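Side-chain contacts in Tat-secreted protein Rv2525c (PDB 4PMQ), which may act as a peptidoglycan hydrolase with glycosidase activity and cleaves p-nitrophenyl esters in vitro, preferring the butyrate: residues E116-Q121 / I147-N152; G13-S18 / G188-D193; Q85-G90 / E130-H135. One frame throughout, in Å; residues are numbered along the deposited sequence.

Contact 1: E116-Q121 / I147-N152; sequences EQYKNQ and IDWAVN
Tyr118 and Trp149 carry this contact between two helices, their side chains running antiparallel alongside each other. The tyrosine ring lies over the root of the tryptophan: Trp149 CB sits 3.7 Å from the centroid of the Tyr118 ring and 17° off its normal, a CH-pi contact over one face, displaced toward the rim at CE2 and CZ. At the other end of the overlap the tryptophan reaches back to the root of the tyrosine, with Trp149 CE3 3.6 Å from Tyr118 CG and Trp149 CZ3 3.7 Å from Tyr118 CB. The planes of the Tyr118 ring and the five-membered ring of Trp149 make 32°, an oblique pairing. Both torsions serve this overlap. In Tyr118, CG is anti to the backbone N (chi1 169°), which sends the ring across to the other helix; Trp149 takes the setting with CG beside its own N and lays its indole back along the tyrosine. The phenol end passes over the backbone of 147-152, where Tyr118 OH comes within 3.3 Å of Ala150 CA, but its hydrogen bond is made with Asp153, at the end of the same helix. The contact joins successive helices 115-133 and 144-153, with strand 138-142 between them in sequence, the alternating order of a TIM-barrel-like domain. Tyr115 meets the Trp149 indole edge-to-face, Leu155 touches Tyr118, and Ala150 also packs on Phe159 of strand 158-161.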
loop_
_atom_site.group_PDB
_atom_site.type_symbol
_atom_site.label_atom_id
_atom_site.label_comp_id
_atom_site.label_asym_id
_atom_site.label_seq_id
_atom_site.Cartn_x
_atom_site.Cartn_y
_atom_site.Cartn_z
ATOM N N GLU A 116 20.892 -7.071 -5.485
ATOM C CA GLU A 116 21.711 -6.877 -4.288
ATOM C C GLU A 116 20.914 -6.146 -3.190
ATOM O O GLU A 116 20.993 -6.537 -2.019
ATOM C CB GLU A 116 22.983 -6.087 -4.671
ATOM C CG GLU A 116 23.907 -5.748 -3.525
ATOM C CD GLU A 116 23.522 -4.478 -2.786
ATOM O OE1 GLU A 116 23.094 -3.511 -3.459
ATOM O OE2 GLU A 116 23.670 -4.431 -1.543
ATOM N N GLN A 117 20.152 -5.093 -3.561
ATOM C CA GLN A 117 19.356 -4.332 -2.574
ATOM C C GLN A 117 18.242 -5.200 -2.032
ATOM O O GLN A 117 17.985 -5.199 -0.839
ATOM C CB GLN A 117 18.805 -3.049 -3.205
ATOM C CG GLN A 117 19.933 -2.033 -3.411
ATOM C CD GLN A 117 19.462 -0.860 -4.240
ATOM O OE1 GLN A 117 18.655 -1.000 -5.173
ATOM N NE2 GLN A 117 19.956 0.316 -3.901
ATOM N N TYR A 118 17.622 -5.977 -2.900
ATOM C CA TYR A 118 16.530 -6.875 -2.499
ATOM C C TYR A 118 17.035 -7.902 -1.472
ATOM O O TYR A 118 16.487 -8.001 -0.363
ATOM C CB TYR A 118 15.966 -7.572 -3.745
ATOM C CG TYR A 118 15.026 -8.704 -3.359
ATOM C CD1 TYR A 118 13.732 -8.442 -2.898
ATOM C CD2 TYR A 118 15.440 -10.035 -3.421
ATOM C CE1 TYR A 118 12.888 -9.478 -2.476
ATOM C CE2 TYR A 118 14.610 -11.070 -2.998
ATOM C CZ TYR A 118 13.342 -10.785 -2.503
ATOM O OH TYR A 118 12.516 -11.815 -2.120
ATOM N N LYS A 119 18.083 -8.659 -1.833
ATOM C CA LYS A 119 18.598 -9.710 -0.948
ATOM C C LYS A 119 19.182 -9.160 0.354
ATOM O O LYS A 119 19.002 -9.768 1.422
ATOM C CB LYS A 119 19.651 -10.552 -1.677
ATOM C CG LYS A 119 20.101 -11.796 -0.921
ATOM C CD LYS A 119 19.042 -12.932 -0.949
ATOM C CE LYS A 119 19.174 -13.903 0.211
ATOM N NZ LYS A 119 20.546 -14.473 0.330
ATOM N N ASN A 120 19.911 -8.053 0.270
ATOM C CA ASN A 120 20.587 -7.547 1.464
ATOM C C ASN A 120 19.723 -6.687 2.376
ATOM O O ASN A 120 20.011 -6.623 3.584
ATOM C CB ASN A 120 21.823 -6.760 1.061
ATOM C CG ASN A 120 22.913 -7.601 0.417
ATOM O OD1 ASN A 120 23.028 -8.805 0.683
ATOM N ND2 ASN A 120 23.830 -6.939 -0.333
ATOM N N GLN A 121 18.736 -5.978 1.816
ATOM C CA GLN A 121 17.937 -5.040 2.625
ATOM C C GLN A 121 16.429 -5.354 2.611
ATOM O O GLN A 121 15.784 -5.391 3.670
ATOM C CB GLN A 121 18.174 -3.607 2.116
ATOM C CG GLN A 121 19.649 -3.143 2.343
ATOM C CD GLN A 121 20.018 -1.860 1.624
ATOM O OE1 GLN A 121 20.345 -1.868 0.430
ATOM N NE2 GLN A 121 20.060 -0.730 2.353
ATOM N N ILE A 147 8.240 -8.144 -7.067
ATOM C CA ILE A 147 7.161 -9.062 -6.728
ATOM C C ILE A 147 7.616 -10.482 -7.068
ATOM O O ILE A 147 7.476 -11.384 -6.238
ATOM C CB ILE A 147 5.846 -8.687 -7.447
ATOM C CG1 ILE A 147 5.219 -7.429 -6.788
ATOM C CG2 ILE A 147 4.852 -9.860 -7.425
ATOM C CD1 ILE A 147 4.105 -6.832 -7.661
ATOM N N ASP A 148 8.238 -10.669 -8.255
ATOM C CA ASP A 148 8.642 -12.034 -8.610
ATOM C C ASP A 148 9.694 -12.586 -7.642
ATOM O O ASP A 148 9.626 -13.756 -7.233
ATOM C CB ASP A 148 9.155 -12.133 -10.049
ATOM C CG ASP A 148 8.896 -13.542 -10.518
ATOM O OD1 ASP A 148 7.741 -13.831 -10.899
ATOM O OD2 ASP A 148 9.824 -14.386 -10.424
ATOM N N TRP A 149 10.653 -11.739 -7.258
ATOM C CA TRP A 149 11.674 -12.210 -6.318
ATOM C C TRP A 149 11.038 -12.629 -4.997
ATOM O O TRP A 149 11.381 -13.696 -4.460
ATOM C CB TRP A 149 12.712 -11.124 -6.047
ATOM C CG TRP A 149 13.623 -10.775 -7.182
ATOM C CD1 TRP A 149 14.199 -11.634 -8.071
ATOM C CD2 TRP A 149 14.247 -9.492 -7.402
ATOM N NE1 TRP A 149 15.090 -10.948 -8.883
ATOM C CE2 TRP A 149 15.145 -9.640 -8.479
ATOM C CE3 TRP A 149 14.136 -8.237 -6.780
ATOM C CZ2 TRP A 149 15.902 -8.567 -8.977
ATOM C CZ3 TRP A 149 14.893 -7.178 -7.271
ATOM C CH2 TRP A 149 15.705 -7.334 -8.401
ATOM N N ALA A 150 10.085 -11.801 -4.493
ATOM C CA ALA A 150 9.375 -12.051 -3.217
ATOM C C ALA A 150 8.523 -13.336 -3.316
ATOM O O ALA A 150 8.573 -14.179 -2.418
ATOM C CB ALA A 150 8.519 -10.859 -2.864
ATOM N N VAL A 151 7.775 -13.494 -4.416
ATOM C CA VAL A 151 6.966 -14.701 -4.619
ATOM C C VAL A 151 7.873 -15.939 -4.615
ATOM O O VAL A 151 7.577 -16.937 -3.941
ATOM C CB VAL A 151 6.138 -14.630 -5.920
ATOM C CG1 VAL A 151 5.514 -15.992 -6.258
ATOM C CG2 VAL A 151 5.070 -13.558 -5.811
ATOM N N ASN A 152 8.977 -15.866 -5.369
ATOM C CA ASN A 152 9.929 -16.967 -5.488
ATOM C C ASN A 152 10.555 -17.329 -4.109
ATOM O O ASN A 152 10.913 -18.490 -3.875
ATOM C CB ASN A 152 11.008 -16.591 -6.496
ATOM C CG ASN A 152 11.843 -17.761 -6.929
ATOM O OD1 ASN A 152 11.331 -18.833 -7.216
ATOM N ND2 ASN A 152 13.151 -17.588 -6.970
#

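Contact 2: G13-S18 / G188-D193; sequences GVIPAS and GGVGVD
Ile15 packs against Val190 and Val192, and no direct hydrogen bond joins the segments. The second segment begins at Gly188, its CA 5.9 Å from Ile15 CA. A water lies within hydrogen-bonding distance of a carbonyl on each segment, 2.8 Å from Gly188 O and 3.0 Å from Val14 O. The backbone of Gly188 has positive phi. Gly189 also has positive phi, so two successive glycines make the turn into strand 190-197. Val190 opens that strand and points at 13-18. Its CB is 3.8 Å from Ile15 CG1, the two side chains crossing obliquely, while its methyls diverge: CG1, anti to the backbone N (chi1 178°), lies 3.8 Å from Gly13 N, and CG2 leans over Gly13 CA at 4.1 Å. Gly13 is nearly fully extended where these methyls meet it. In the TIM-barrel-like fold of this family, the partner segment follows strand 6-9 and leads into helix 17-22, with Pro16 at its N-cap. Strand 190-197 pairs antiparallel with strands 6-9 and 184-187, so the contact lies just past the end of strand 6-9, beside the start of strand 190-197, the first and last strands in chain order. After Gly191 comes Val192, whose CG1 meets Ile15 CD1 at 3.7 Å. The extended Ile15 chain (chi2 162°) thereby bridges both valines, and Tyr10 and Val187 touch Ile15 and Val192 alike. Asp193 pairs through its backbone with Asp9.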
loop_
_atom_site.group_PDB
_atom_site.type_symbol
_atom_site.label_atom_id
_atom_site.label_comp_id
_atom_site.label_asym_id
_atom_site.label_seq_id
_atom_site.Cartn_x
_atom_site.Cartn_y
_atom_site.Cartn_z
ATOM N N GLY A 13 -4.532 14.553 0.855
ATOM C CA GLY A 13 -5.711 14.949 1.609
ATOM C C GLY A 13 -6.697 13.819 1.794
ATOM O O GLY A 13 -6.458 12.687 1.362
ATOM N N VAL A 14 -7.780 14.119 2.502
ATOM C CA VAL A 14 -8.835 13.150 2.781
ATOM C C VAL A 14 -9.988 13.462 1.850
ATOM O O VAL A 14 -10.426 14.604 1.798
ATOM C CB VAL A 14 -9.268 13.188 4.273
ATOM C CG1 VAL A 14 -10.441 12.251 4.531
ATOM C CG2 VAL A 14 -8.089 12.846 5.190
ATOM N N ILE A 15 -10.500 12.459 1.147
ATOM C CA ILE A 15 -11.599 12.725 0.222
ATOM C C ILE A 15 -12.919 12.203 0.770
ATOM O O ILE A 15 -12.975 11.034 1.162
ATOM C CB ILE A 15 -11.305 12.106 -1.170
ATOM C CG1 ILE A 15 -10.004 12.656 -1.780
ATOM C CG2 ILE A 15 -12.507 12.268 -2.157
ATOM C CD1 ILE A 15 -9.469 11.760 -2.923
ATOM N N PRO A 16 -14.017 13.008 0.743
ATOM C CA PRO A 16 -15.323 12.462 1.154
ATOM C C PRO A 16 -15.618 11.196 0.353
ATOM O O PRO A 16 -15.382 11.160 -0.864
ATOM C CB PRO A 16 -16.303 13.607 0.841
ATOM C CG PRO A 16 -15.464 14.842 0.893
ATOM C CD PRO A 16 -14.133 14.417 0.324
ATOM N N ALA A 17 -16.064 10.126 1.026
ATOM C CA ALA A 17 -16.358 8.854 0.370
ATOM C C ALA A 17 -17.354 9.025 -0.791
ATOM O O ALA A 17 -17.230 8.345 -1.823
ATOM C CB ALA A 17 -16.922 7.876 1.383
ATOM N N SER A 18 -18.332 9.953 -0.646
ATOM C CA SER A 18 -19.295 10.209 -1.723
ATOM C C SER A 18 -18.586 10.659 -3.007
ATOM O O SER A 18 -19.030 10.311 -4.109
ATOM C CB SER A 18 -20.321 11.260 -1.304
ATOM O OG SER A 18 -19.686 12.473 -0.945
ATOM N N GLY A 188 -12.144 15.520 -5.534
ATOM C CA GLY A 188 -12.382 16.382 -4.373
ATOM C C GLY A 188 -11.202 17.288 -4.044
ATOM O O GLY A 188 -10.864 17.451 -2.862
ATOM N N GLY A 189 -10.558 17.836 -5.093
ATOM C CA GLY A 189 -9.383 18.699 -4.986
ATOM C C GLY A 189 -8.067 17.988 -4.665
ATOM O O GLY A 189 -7.036 18.639 -4.463
ATOM N N VAL A 190 -8.072 16.642 -4.629
ATOM C CA VAL A 190 -6.881 15.865 -4.270
ATOM C C VAL A 190 -6.382 15.017 -5.444
ATOM O O VAL A 190 -7.187 14.301 -6.062
ATOM C CB VAL A 190 -7.215 14.966 -3.041
ATOM C CG1 VAL A 190 -6.024 14.094 -2.635
ATOM C CG2 VAL A 190 -7.722 15.807 -1.855
ATOM N N GLY A 191 -5.078 15.094 -5.735
ATOM C CA GLY A 191 -4.470 14.238 -6.758
ATOM C C GLY A 191 -4.574 12.774 -6.340
ATOM O O GLY A 191 -4.370 12.434 -5.159
ATOM N N VAL A 192 -4.970 11.894 -7.282
ATOM C CA VAL A 192 -5.099 10.470 -6.951
ATOM C C VAL A 192 -4.375 9.625 -7.983
ATOM O O VAL A 192 -4.205 10.049 -9.131
ATOM C CB VAL A 192 -6.579 9.988 -6.814
ATOM C CG1 VAL A 192 -7.325 10.755 -5.726
ATOM C CG2 VAL A 192 -7.338 10.038 -8.153
ATOM N N ASP A 193 -3.970 8.436 -7.554
ATOM C CA ASP A 193 -3.453 7.365 -8.391
ATOM C C ASP A 193 -4.550 6.348 -8.570
ATOM O O ASP A 193 -5.372 6.147 -7.659
ATOM C CB ASP A 193 -2.202 6.710 -7.780
ATOM C CG ASP A 193 -1.121 7.703 -7.370
ATOM O OD1 ASP A 193 -0.872 8.669 -8.142
ATOM O OD2 ASP A 193 -0.475 7.474 -6.325
HETATM O O HOH W 1 -11.327 16.488 -0.288
#

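Contact 3: Q85-G90 / E130-H135; sequences QHARRG and ESVIGH
Val132 rests on the methyl of Ala87 where the two segments come nearest, the CA atoms of this pair 6.2 Å apart. Ala87 CB is 3.6 Å from Val132 CB and 3.8 Å from each of CG1 and CG2, so the alanine methyl fits against the branch point of the valine and touches both its arms. In Val132, CG1 stands anti to the backbone N (chi1 171°), which carries this methyl on to the backbone of the facing helix, 3.9 Å from Arg88 N. The aliphatic part of Arg88, extended from CG to NE, crosses the valine at about a right angle, with Arg88 CG 4.1 Å from Val132 CG1 on the exposed margin. Ile133 adds a looser contact, CG2 lying 4.3 Å from Ala87 O. The evidence is therefore of apolar packing, with no hydrogen bond between the segments. Val132 O and Ile133 O also bind a tartrate, probably from the crystallisation liquor. The contact sets helix 79-96 against the C-terminal end of helix 115-133: Ala87 also touches Trp129, Val132 reaches Val84, and Ile133 packs on Ser91 and on Thr138 of strand 138-142.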
loop_
_atom_site.group_PDB
_atom_site.type_symbol
_atom_site.label_atom_id
_atom_site.label_comp_id
_atom_site.label_asym_id
_atom_site.label_seq_id
_atom_site.Cartn_x
_atom_site.Cartn_y
_atom_site.Cartn_z
ATOM N N GLN A 85 10.261 -1.625 13.406
ATOM C CA GLN A 85 9.771 -0.302 13.802
ATOM C C GLN A 85 8.594 0.145 12.900
ATOM O O GLN A 85 7.558 0.575 13.404
ATOM C CB GLN A 85 10.921 0.709 13.697
ATOM C CG GLN A 85 12.032 0.465 14.728
ATOM C CD GLN A 85 13.342 1.139 14.367
ATOM O OE1 GLN A 85 13.466 1.855 13.363
ATOM N NE2 GLN A 85 14.373 0.876 15.154
ATOM N N HIS A 86 8.750 0.007 11.576
ATOM C CA HIS A 86 7.685 0.441 10.677
ATOM C C HIS A 86 6.455 -0.487 10.776
ATOM O O HIS A 86 5.321 -0.002 10.800
ATOM C CB HIS A 86 8.230 0.497 9.240
ATOM C CG HIS A 86 9.189 1.634 9.048
ATOM N ND1 HIS A 86 8.756 2.967 9.078
ATOM C CD2 HIS A 86 10.521 1.617 8.813
ATOM C CE1 HIS A 86 9.841 3.705 8.912
ATOM N NE2 HIS A 86 10.924 2.940 8.730
ATOM N N ALA A 87 6.680 -1.807 10.865
ATOM C CA ALA A 87 5.545 -2.744 10.936
ATOM C C ALA A 87 4.712 -2.541 12.203
ATOM O O ALA A 87 3.484 -2.584 12.164
ATOM C CB ALA A 87 6.057 -4.187 10.872
ATOM N N ARG A 88 5.376 -2.301 13.333
ATOM C CA ARG A 88 4.641 -2.045 14.572
ATOM C C ARG A 88 3.732 -0.826 14.427
ATOM O O ARG A 88 2.575 -0.857 14.845
ATOM C CB ARG A 88 5.616 -1.789 15.713
ATOM C CG ARG A 88 6.347 -3.046 16.151
ATOM C CD ARG A 88 7.391 -2.679 17.197
ATOM N NE ARG A 88 8.310 -3.782 17.477
ATOM C CZ ARG A 88 9.529 -3.634 17.994
ATOM N NH1 ARG A 88 9.973 -2.427 18.339
ATOM N NH2 ARG A 88 10.313 -4.689 18.172
ATOM N N ARG A 89 4.282 0.253 13.844
ATOM C CA ARG A 89 3.550 1.509 13.701
ATOM C C ARG A 89 2.376 1.346 12.730
ATOM O O ARG A 89 1.246 1.733 13.050
ATOM C CB ARG A 89 4.502 2.632 13.281
ATOM C CG ARG A 89 3.847 4.007 13.276
ATOM C CD ARG A 89 3.237 4.383 14.637
ATOM N NE ARG A 89 2.666 5.725 14.574
ATOM C CZ ARG A 89 1.768 6.219 15.420
ATOM N NH1 ARG A 89 1.297 5.473 16.412
ATOM N NH2 ARG A 89 1.333 7.464 15.280
ATOM N N GLY A 90 2.625 0.683 11.611
ATOM C CA GLY A 90 1.563 0.407 10.651
ATOM C C GLY A 90 0.439 -0.403 11.273
ATOM O O GLY A 90 -0.736 -0.043 11.150
ATOM N N GLU A 130 6.689 -9.676 8.347
ATOM C CA GLU A 130 6.064 -10.984 8.625
ATOM C C GLU A 130 6.163 -11.365 10.111
ATOM O O GLU A 130 5.258 -12.014 10.645
ATOM C CB GLU A 130 6.733 -12.063 7.801
ATOM C CG GLU A 130 6.491 -11.843 6.299
ATOM C CD GLU A 130 6.843 -13.096 5.514
ATOM O OE1 GLU A 130 7.694 -13.871 5.999
ATOM O OE2 GLU A 130 6.257 -13.319 4.430
ATOM N N SER A 131 7.253 -10.974 10.761
ATOM C CA SER A 131 7.447 -11.296 12.162
ATOM C C SER A 131 6.566 -10.455 13.057
ATOM O O SER A 131 6.381 -10.829 14.212
ATOM C CB SER A 131 8.903 -11.116 12.572
ATOM O OG SER A 131 9.074 -11.609 13.901
ATOM N N VAL A 132 6.088 -9.305 12.579
ATOM C CA VAL A 132 5.281 -8.438 13.434
ATOM C C VAL A 132 3.799 -8.732 13.219
ATOM O O VAL A 132 3.093 -9.019 14.212
ATOM C CB VAL A 132 5.604 -6.948 13.174
ATOM C CG1 VAL A 132 4.609 -6.039 13.901
ATOM C CG2 VAL A 132 7.046 -6.628 13.602
ATOM N N ILE A 133 3.328 -8.654 11.944
ATOM C CA ILE A 133 1.897 -8.865 11.678
ATOM C C ILE A 133 1.569 -10.254 11.076
ATOM O O ILE A 133 0.386 -10.610 11.013
ATOM C CB ILE A 133 1.336 -7.722 10.790
ATOM C CG1 ILE A 133 1.991 -7.708 9.385
ATOM C CG2 ILE A 133 1.469 -6.373 11.496
ATOM C CD1 ILE A 133 1.342 -6.600 8.469
ATOM N N GLY A 134 2.586 -11.028 10.673
ATOM C CA GLY A 134 2.353 -12.358 10.117
ATOM C C GLY A 134 2.479 -12.422 8.610
ATOM O O GLY A 134 2.144 -11.467 7.917
ATOM N N HIS A 135 2.941 -13.580 8.095
ATOM C CA HIS A 135 3.054 -13.834 6.667
ATOM C C HIS A 135 1.724 -13.521 5.956
ATOM O O HIS A 135 1.726 -12.831 4.925
ATOM C CB HIS A 135 3.434 -15.299 6.446
ATOM C CG HIS A 135 3.408 -15.708 5.003
ATOM N ND1 HIS A 135 4.399 -15.300 4.126
ATOM C CD2 HIS A 135 2.544 -16.520 4.348
ATOM C CE1 HIS A 135 4.087 -15.838 2.952
ATOM N NE2 HIS A 135 2.983 -16.589 3.037
#

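How the contacts relate
From the N terminus, residues 13-18 are the first to be used, and contact 2 closes the longest loop by bringing them against 188-193, 170 residues on; contacts 1 and 3 both lie within that span. Contact 3 opens next at 85-90, contact 1 begins at 116-121, contact 3 closes at 130-135 and contact 1 at 147-152, so these two cross. Both use helix 115-133, which contact 1 ties to helix 144-153 and contact 3 to helix 79-96; their centres are 18 Å apart. Contact 2, across the chain's centre from both, instead joins the loop after the first strand to the last strand.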